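Local coordinates for RabGDI protein (Plasmodium falciparum 3D7, PDB 3P1W) that probably acts as a Rab GDP-dissociation inhibitor, binding prenylated GDP-bound Rab GTPases and slowing nucleotide release, at residues K31-S36 / G257-F262; G37-S40 / K45-V48. All coordinates share one frame; numbering follows the deposited sequence.

Contact 1. Residues K31-S36 / G257-F262; sequences KECILS and GIPEGF
The ring of F262 lies against the backbone of helix 30-41, one face over the C33 carbonyl and the I34 CA. C33 O comes within 3.4 Å of F262 CG and I34 CA sits 4.0 Å from the ring centroid, a CH-pi contact 19° off the ring normal; both atoms lie toward the rim of that face. Beside them the I34 side chain reaches the far end of the ring, its CG1 3.7 Å from F262 CE2. The I34 torsion (chi1 -64°) sets CG1 opposite the carbonyl carbon, which brings this branch to the ring although the CB itself leaves its helix away from 257-262. C33 points toward the 257-262 helix: its CB meets F262 CD2 at 4.0 Å, and its SG rests on the pyrrolidine of P259, 3.6 Å from P259 CB. No hydrogen bond joins the segments, and the contact is entirely buried.

Here the first helix of the Rossmann-like fold that Rab GDIs share with FAD-dependent enzymes packs on helix 257-268. The short segments run in the same general direction, their axes 9.2 Å apart at closest approach and inclined at 28°. Within 257-262, I258 CG2 stands in the ring plane at the edge of F262, while L106 of helix 101-108, T109 and V111 also touch the F262 side chain. L102 and I105 of the same helix, with L446 of helix 440-454, pack on I34. Farther round helix 30-41, S36 OG bonds E32 O at 2.8 Å from above the carbonyl plane, and S36 N reaches that oxygen from the opposite face. K31 forms a salt bridge with D445.

Contact 2. Residues G37-S40 / K45-V48; sequences GLLS and KILV
I46 carries nearly all of this contact, directing its side chain from the strand onto L39 and S40 in the helix. K45, immediately before the strand, brings its CA to 6.7 Å from the S40 CA, the nearest pair of CA atoms, yet turns its side chain away. Its backbone N is hydrogen-bonded to the D22 carboxylate. At I46 the strand begins, and both branches are used. CG2 meets L39 CB at 3.8 Å, so the leucine is touched at the root of its side chain. The other branch, with CG1 lodged between the backbone N and the carbonyl carbon (chi1 70°), carries CD1 toward the S40 CB, a looser approach of 4.3 Å. No hydrogen bond crosses between the segments; the join is apolar, with 132 Å² buried in all. L47 then keeps to strand pairing, its backbone bonded to V23 and I25, and V48 does the same on the other edge, with T272 and M274.

Helix 30-41 and strand 46-49 are consecutive members of a beta-alpha-beta unit that starts with strand 20-26, and the two strands pair in parallel in the mixed sheet of the Rossmann-like part. V23 and I25 of strand 20-26 touch L39 and I46 respectively, while W450 and W454 of helix 440-454 pack on L39.

In the fold
Contacts 1 and 2 use successive parts of helix 30-41, and their centres lie about 10 Å apart. Along the chain the short helix-to-strand connection of contact 2 is nested inside the much longer excursion, 220 residues, that contact 1 closes. The two also touch directly: F262 CD1 packs 3.5 Å from G37 CA, and S36 bridges to the strand, with its OG 3.4 Å from V48 CG2 and its O 3.4 Å from I46 CD1. Helix 30-41 is therefore packed against both helix 257-268 and strand 46-49, with S36 and G37 at the junction of the two contacts. Both contacts belong to the Rossmann-like part of the protein, and no ligand takes part in either.

Contact 1. Residues K31-S36 / G257-F262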
ATOM      1  N   LYS A  31      -4.697   8.497  -3.508  1.00 19.69           N
ATOM      2  CA  LYS A  31      -3.866   9.017  -4.600  1.00 19.99           C
ATOM      3  C   LYS A  31      -4.322  10.418  -5.073  1.00 21.37           C
ATOM      4  O   LYS A  31      -3.496  11.315  -5.273  1.00 22.61           O
ATOM      5  CB  LYS A  31      -3.870   8.076  -5.788  1.00 19.97           C
ATOM      6  CG  LYS A  31      -3.150   6.712  -5.577  1.00 20.43           C
ATOM      7  CD  LYS A  31      -3.464   5.810  -6.764  1.00 19.79           C
ATOM      8  CE  LYS A  31      -2.844   4.464  -6.675  1.00 21.68           C
ATOM      9  NZ  LYS A  31      -2.999   3.692  -7.936  1.00 19.40           N
ATOM     10  N   GLU A  32      -5.626  10.582  -5.234  1.00 20.49           N
ATOM     11  CA  GLU A  32      -6.194  11.881  -5.660  1.00 22.30           C
ATOM     12  C   GLU A  32      -5.887  12.994  -4.650  1.00 23.39           C
ATOM     13  O   GLU A  32      -5.533  14.126  -5.031  1.00 25.46           O
ATOM     14  CB  GLU A  32      -7.692  11.756  -5.874  1.00 21.46           C
ATOM     15  CG  GLU A  32      -8.091  11.195  -7.258  1.00 23.40           C
ATOM     16  CD  GLU A  32      -7.896   9.676  -7.400  1.00 26.76           C
ATOM     17  OE1 GLU A  32      -7.930   8.971  -6.373  1.00 24.92           O
ATOM     18  OE2 GLU A  32      -7.708   9.199  -8.543  1.00 25.51           O
ATOM     19  N   CYS A  33      -6.052  12.678  -3.368  1.00 24.23           N
ATOM     20  CA  CYS A  33      -5.769  13.631  -2.299  1.00 25.87           C
ATOM     21  C   CYS A  33      -4.290  14.049  -2.275  1.00 26.73           C
ATOM     22  O   CYS A  33      -3.958  15.254  -2.181  1.00 27.46           O
ATOM     23  CB  CYS A  33      -6.155  13.045  -0.972  1.00 25.40           C
ATOM     24  SG  CYS A  33      -7.915  12.873  -0.769  1.00 28.06           S
ATOM     25  N   ILE A  34      -3.402  13.063  -2.391  1.00 25.73           N
ATOM     26  CA  ILE A  34      -1.949  13.320  -2.406  1.00 26.83           C
ATOM     27  C   ILE A  34      -1.540  14.188  -3.602  1.00 28.08           C
ATOM     28  O   ILE A  34      -0.788  15.190  -3.452  1.00 29.36           O
ATOM     29  CB  ILE A  34      -1.139  11.971  -2.385  1.00 26.05           C
ATOM     30  CG1 ILE A  34      -1.406  11.227  -1.074  1.00 26.15           C
ATOM     31  CG2 ILE A  34       0.336  12.240  -2.587  1.00 25.95           C
ATOM     32  CD1 ILE A  34      -1.044   9.705  -1.070  1.00 22.87           C
ATOM     33  N   LEU A  35      -2.055  13.848  -4.780  1.00 27.38           N
ATOM     34  CA  LEU A  35      -1.794  14.621  -5.985  1.00 28.39           C
ATOM     35  C   LEU A  35      -2.365  16.042  -5.862  1.00 29.29           C
ATOM     36  O   LEU A  35      -1.726  17.004  -6.268  1.00 30.10           O
ATOM     37  CB  LEU A  35      -2.360  13.915  -7.226  1.00 27.35           C
ATOM     38  CG  LEU A  35      -1.514  12.752  -7.753  1.00 27.12           C
ATOM     39  CD1 LEU A  35      -2.328  11.810  -8.634  1.00 25.84           C
ATOM     40  CD2 LEU A  35      -0.271  13.249  -8.465  1.00 27.30           C
ATOM     41  N   SER A  36      -3.556  16.175  -5.279  1.00 29.22           N
ATOM     42  CA  SER A  36      -4.149  17.493  -5.032  1.00 30.25           C
ATOM     43  C   SER A  36      -3.242  18.344  -4.133  1.00 31.96           C
ATOM     44  O   SER A  36      -3.043  19.554  -4.381  1.00 32.55           O
ATOM     45  CB  SER A  36      -5.541  17.363  -4.387  1.00 30.40           C
ATOM     46  OG  SER A  36      -6.465  16.735  -5.261  1.00 29.13           O
ATOM     47  N   GLY A 257      -7.217  10.040   8.139  1.00 37.81           N
ATOM     48  CA  GLY A 257      -6.637  11.331   8.415  1.00 39.07           C
ATOM     49  C   GLY A 257      -6.020  11.926   7.174  1.00 38.28           C
ATOM     50  O   GLY A 257      -5.761  13.125   7.140  1.00 39.84           O
ATOM     51  N   ILE A 258      -5.799  11.120   6.128  1.00 36.15           N
ATOM     52  CA  ILE A 258      -5.060  11.642   4.996  1.00 35.51           C
ATOM     53  C   ILE A 258      -5.948  12.550   4.129  1.00 35.08           C
ATOM     54  O   ILE A 258      -5.587  13.713   3.927  1.00 35.26           O
ATOM     55  CB  ILE A 258      -4.289  10.572   4.232  1.00 34.59           C
ATOM     56  CG1 ILE A 258      -3.161  10.032   5.137  1.00 35.77           C
ATOM     57  CG2 ILE A 258      -3.702  11.156   2.953  1.00 34.38           C
ATOM     58  CD1 ILE A 258      -2.336   8.900   4.536  1.00 36.43           C
ATOM     59  N   PRO A 259      -7.117  12.059   3.668  1.00 33.80           N
ATOM     60  CA  PRO A 259      -7.957  12.986   2.895  1.00 34.90           C
ATOM     61  C   PRO A 259      -8.356  14.249   3.677  1.00 36.79           C
ATOM     62  O   PRO A 259      -8.348  15.343   3.114  1.00 37.70           O
ATOM     63  CB  PRO A 259      -9.180  12.133   2.539  1.00 33.44           C
ATOM     64  CG  PRO A 259      -8.615  10.721   2.455  1.00 32.75           C
ATOM     65  CD  PRO A 259      -7.634  10.672   3.607  1.00 32.64           C
ATOM     66  N   GLU A 260      -8.662  14.084   4.964  1.00 38.24           N
ATOM     67  CA  GLU A 260      -8.946  15.202   5.892  1.00 40.31           C
ATOM     68  C   GLU A 260      -7.781  16.187   5.951  1.00 40.72           C
ATOM     69  O   GLU A 260      -7.963  17.407   5.816  1.00 42.52           O
ATOM     70  CB  GLU A 260      -9.185  14.656   7.312  1.00 41.27           C
ATOM     71  CG  GLU A 260     -10.435  13.781   7.479  1.00 43.29           C
ATOM     72  CD  GLU A 260     -11.739  14.573   7.532  1.00 49.37           C
ATOM     73  OE1 GLU A 260     -11.700  15.833   7.546  1.00 52.27           O
ATOM     74  OE2 GLU A 260     -12.812  13.922   7.566  1.00 52.39           O
ATOM     75  N   GLY A 261      -6.593  15.638   6.168  1.00 39.45           N
ATOM     76  CA  GLY A 261      -5.355  16.384   6.144  1.00 40.09           C
ATOM     77  C   GLY A 261      -5.143  17.185   4.885  1.00 40.00           C
ATOM     78  O   GLY A 261      -4.842  18.383   4.943  1.00 40.89           O
ATOM     79  N   PHE A 262      -5.299  16.542   3.733  1.00 37.63           N
ATOM     80  CA  PHE A 262      -5.074  17.228   2.460  1.00 37.80           C
ATOM     81  C   PHE A 262      -6.170  18.264   2.154  1.00 38.93           C
ATOM     82  O   PHE A 262      -5.882  19.327   1.592  1.00 39.64           O
ATOM     83  CB  PHE A 262      -4.907  16.239   1.305  1.00 36.23           C
ATOM     84  CG  PHE A 262      -3.520  15.673   1.197  1.00 35.88           C
ATOM     85  CD1 PHE A 262      -2.471  16.462   0.769  1.00 38.08           C
ATOM     86  CD2 PHE A 262      -3.261  14.354   1.540  1.00 34.86           C
ATOM     87  CE1 PHE A 262      -1.183  15.942   0.680  1.00 38.09           C
ATOM     88  CE2 PHE A 262      -1.987  13.827   1.437  1.00 33.46           C
ATOM     89  CZ  PHE A 262      -0.954  14.609   1.003  1.00 36.67           C
TER

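Contact 2. Residues G37-S40 / K45-V48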
ATOM      1  N   GLY A  37      -2.711  17.710  -3.087  1.00 30.98           N
ATOM      2  CA  GLY A  37      -1.759  18.318  -2.164  1.00 32.94           C
ATOM      3  C   GLY A  37      -0.520  18.842  -2.865  1.00 34.33           C
ATOM      4  O   GLY A  37      -0.139  20.005  -2.680  1.00 36.33           O
ATOM      5  N   LEU A  38       0.087  17.994  -3.692  1.00 33.45           N
ATOM      6  CA  LEU A  38       1.238  18.385  -4.508  1.00 34.72           C
ATOM      7  C   LEU A  38       0.933  19.524  -5.490  1.00 36.22           C
ATOM      8  O   LEU A  38       1.761  20.444  -5.662  1.00 37.38           O
ATOM      9  CB  LEU A  38       1.758  17.178  -5.285  1.00 33.70           C
ATOM     10  CG  LEU A  38       2.444  16.099  -4.436  1.00 33.34           C
ATOM     11  CD1 LEU A  38       2.654  14.856  -5.273  1.00 32.66           C
ATOM     12  CD2 LEU A  38       3.772  16.640  -3.890  1.00 34.61           C
ATOM     13  N   LEU A  39      -0.227  19.466  -6.156  1.00 35.49           N
ATOM     14  CA  LEU A  39      -0.632  20.552  -7.077  1.00 37.35           C
ATOM     15  C   LEU A  39      -0.808  21.878  -6.334  1.00 39.44           C
ATOM     16  O   LEU A  39      -0.314  22.925  -6.777  1.00 41.05           O
ATOM     17  CB  LEU A  39      -1.927  20.182  -7.809  1.00 36.19           C
ATOM     18  CG  LEU A  39      -1.761  19.055  -8.835  1.00 35.21           C
ATOM     19  CD1 LEU A  39      -3.105  18.396  -9.252  1.00 34.26           C
ATOM     20  CD2 LEU A  39      -0.992  19.549 -10.026  1.00 35.53           C
ATOM     21  N   SER A  40      -1.520  21.833  -5.212  1.00 40.05           N
ATOM     22  CA  SER A  40      -1.735  23.018  -4.381  1.00 42.55           C
ATOM     23  C   SER A  40      -0.408  23.548  -3.831  1.00 44.14           C
ATOM     24  O   SER A  40      -0.186  24.765  -3.757  1.00 45.02           O
ATOM     25  CB  SER A  40      -2.727  22.688  -3.248  1.00 42.05           C
ATOM     26  OG  SER A  40      -2.884  23.770  -2.340  1.00 46.37           O
ATOM     27  N   LYS A  45      -3.990  25.924  -9.450  1.00 43.61           N
ATOM     28  CA  LYS A  45      -5.371  26.210  -9.057  1.00 43.39           C
ATOM     29  C   LYS A  45      -6.216  24.969  -9.336  1.00 40.65           C
ATOM     30  O   LYS A  45      -6.317  24.536 -10.482  1.00 39.52           O
ATOM     31  CB  LYS A  45      -5.925  27.417  -9.828  1.00 45.80           C
ATOM     32  CG  LYS A  45      -7.406  27.690  -9.526  1.00 47.55           C
ATOM     33  CD  LYS A  45      -7.904  29.049  -9.991  1.00 52.36           C
ATOM     34  CE  LYS A  45      -9.313  29.269  -9.456  1.00 53.28           C
ATOM     35  NZ  LYS A  45      -9.983  30.420 -10.096  1.00 56.82           N
ATOM     36  N   ILE A  46      -6.821  24.411  -8.288  1.00 38.75           N
ATOM     37  CA  ILE A  46      -7.499  23.123  -8.390  1.00 36.85           C
ATOM     38  C   ILE A  46      -8.888  23.141  -7.767  1.00 36.19           C
ATOM     39  O   ILE A  46      -9.189  23.968  -6.896  1.00 37.18           O
ATOM     40  CB  ILE A  46      -6.674  21.974  -7.707  1.00 34.87           C
ATOM     41  CG1 ILE A  46      -6.656  22.111  -6.173  1.00 35.50           C
ATOM     42  CG2 ILE A  46      -5.253  21.941  -8.241  1.00 36.44           C
ATOM     43  CD1 ILE A  46      -5.937  20.942  -5.431  1.00 32.04           C
ATOM     44  N   LEU A  47      -9.709  22.195  -8.213  1.00 33.78           N
ATOM     45  CA  LEU A  47     -11.017  21.912  -7.629  1.00 32.70           C
ATOM     46  C   LEU A  47     -11.055  20.395  -7.434  1.00 30.45           C
ATOM     47  O   LEU A  47     -10.692  19.661  -8.353  1.00 29.66           O
ATOM     48  CB  LEU A  47     -12.123  22.317  -8.582  1.00 32.89           C
ATOM     49  CG  LEU A  47     -13.573  22.030  -8.159  1.00 33.44           C
ATOM     50  CD1 LEU A  47     -13.936  22.715  -6.842  1.00 33.88           C
ATOM     51  CD2 LEU A  47     -14.559  22.453  -9.262  1.00 33.92           C
ATOM     52  N   VAL A  48     -11.507  19.945  -6.264  1.00 29.64           N
ATOM     53  CA  VAL A  48     -11.609  18.501  -5.964  1.00 27.68           C
ATOM     54  C   VAL A  48     -13.068  18.166  -5.694  1.00 27.88           C
ATOM     55  O   VAL A  48     -13.682  18.792  -4.808  1.00 29.57           O
ATOM     56  CB  VAL A  48     -10.731  18.135  -4.745  1.00 27.12           C
ATOM     57  CG1 VAL A  48     -10.806  16.618  -4.447  1.00 25.11           C
ATOM     58  CG2 VAL A  48      -9.288  18.582  -5.002  1.00 28.48           C
TER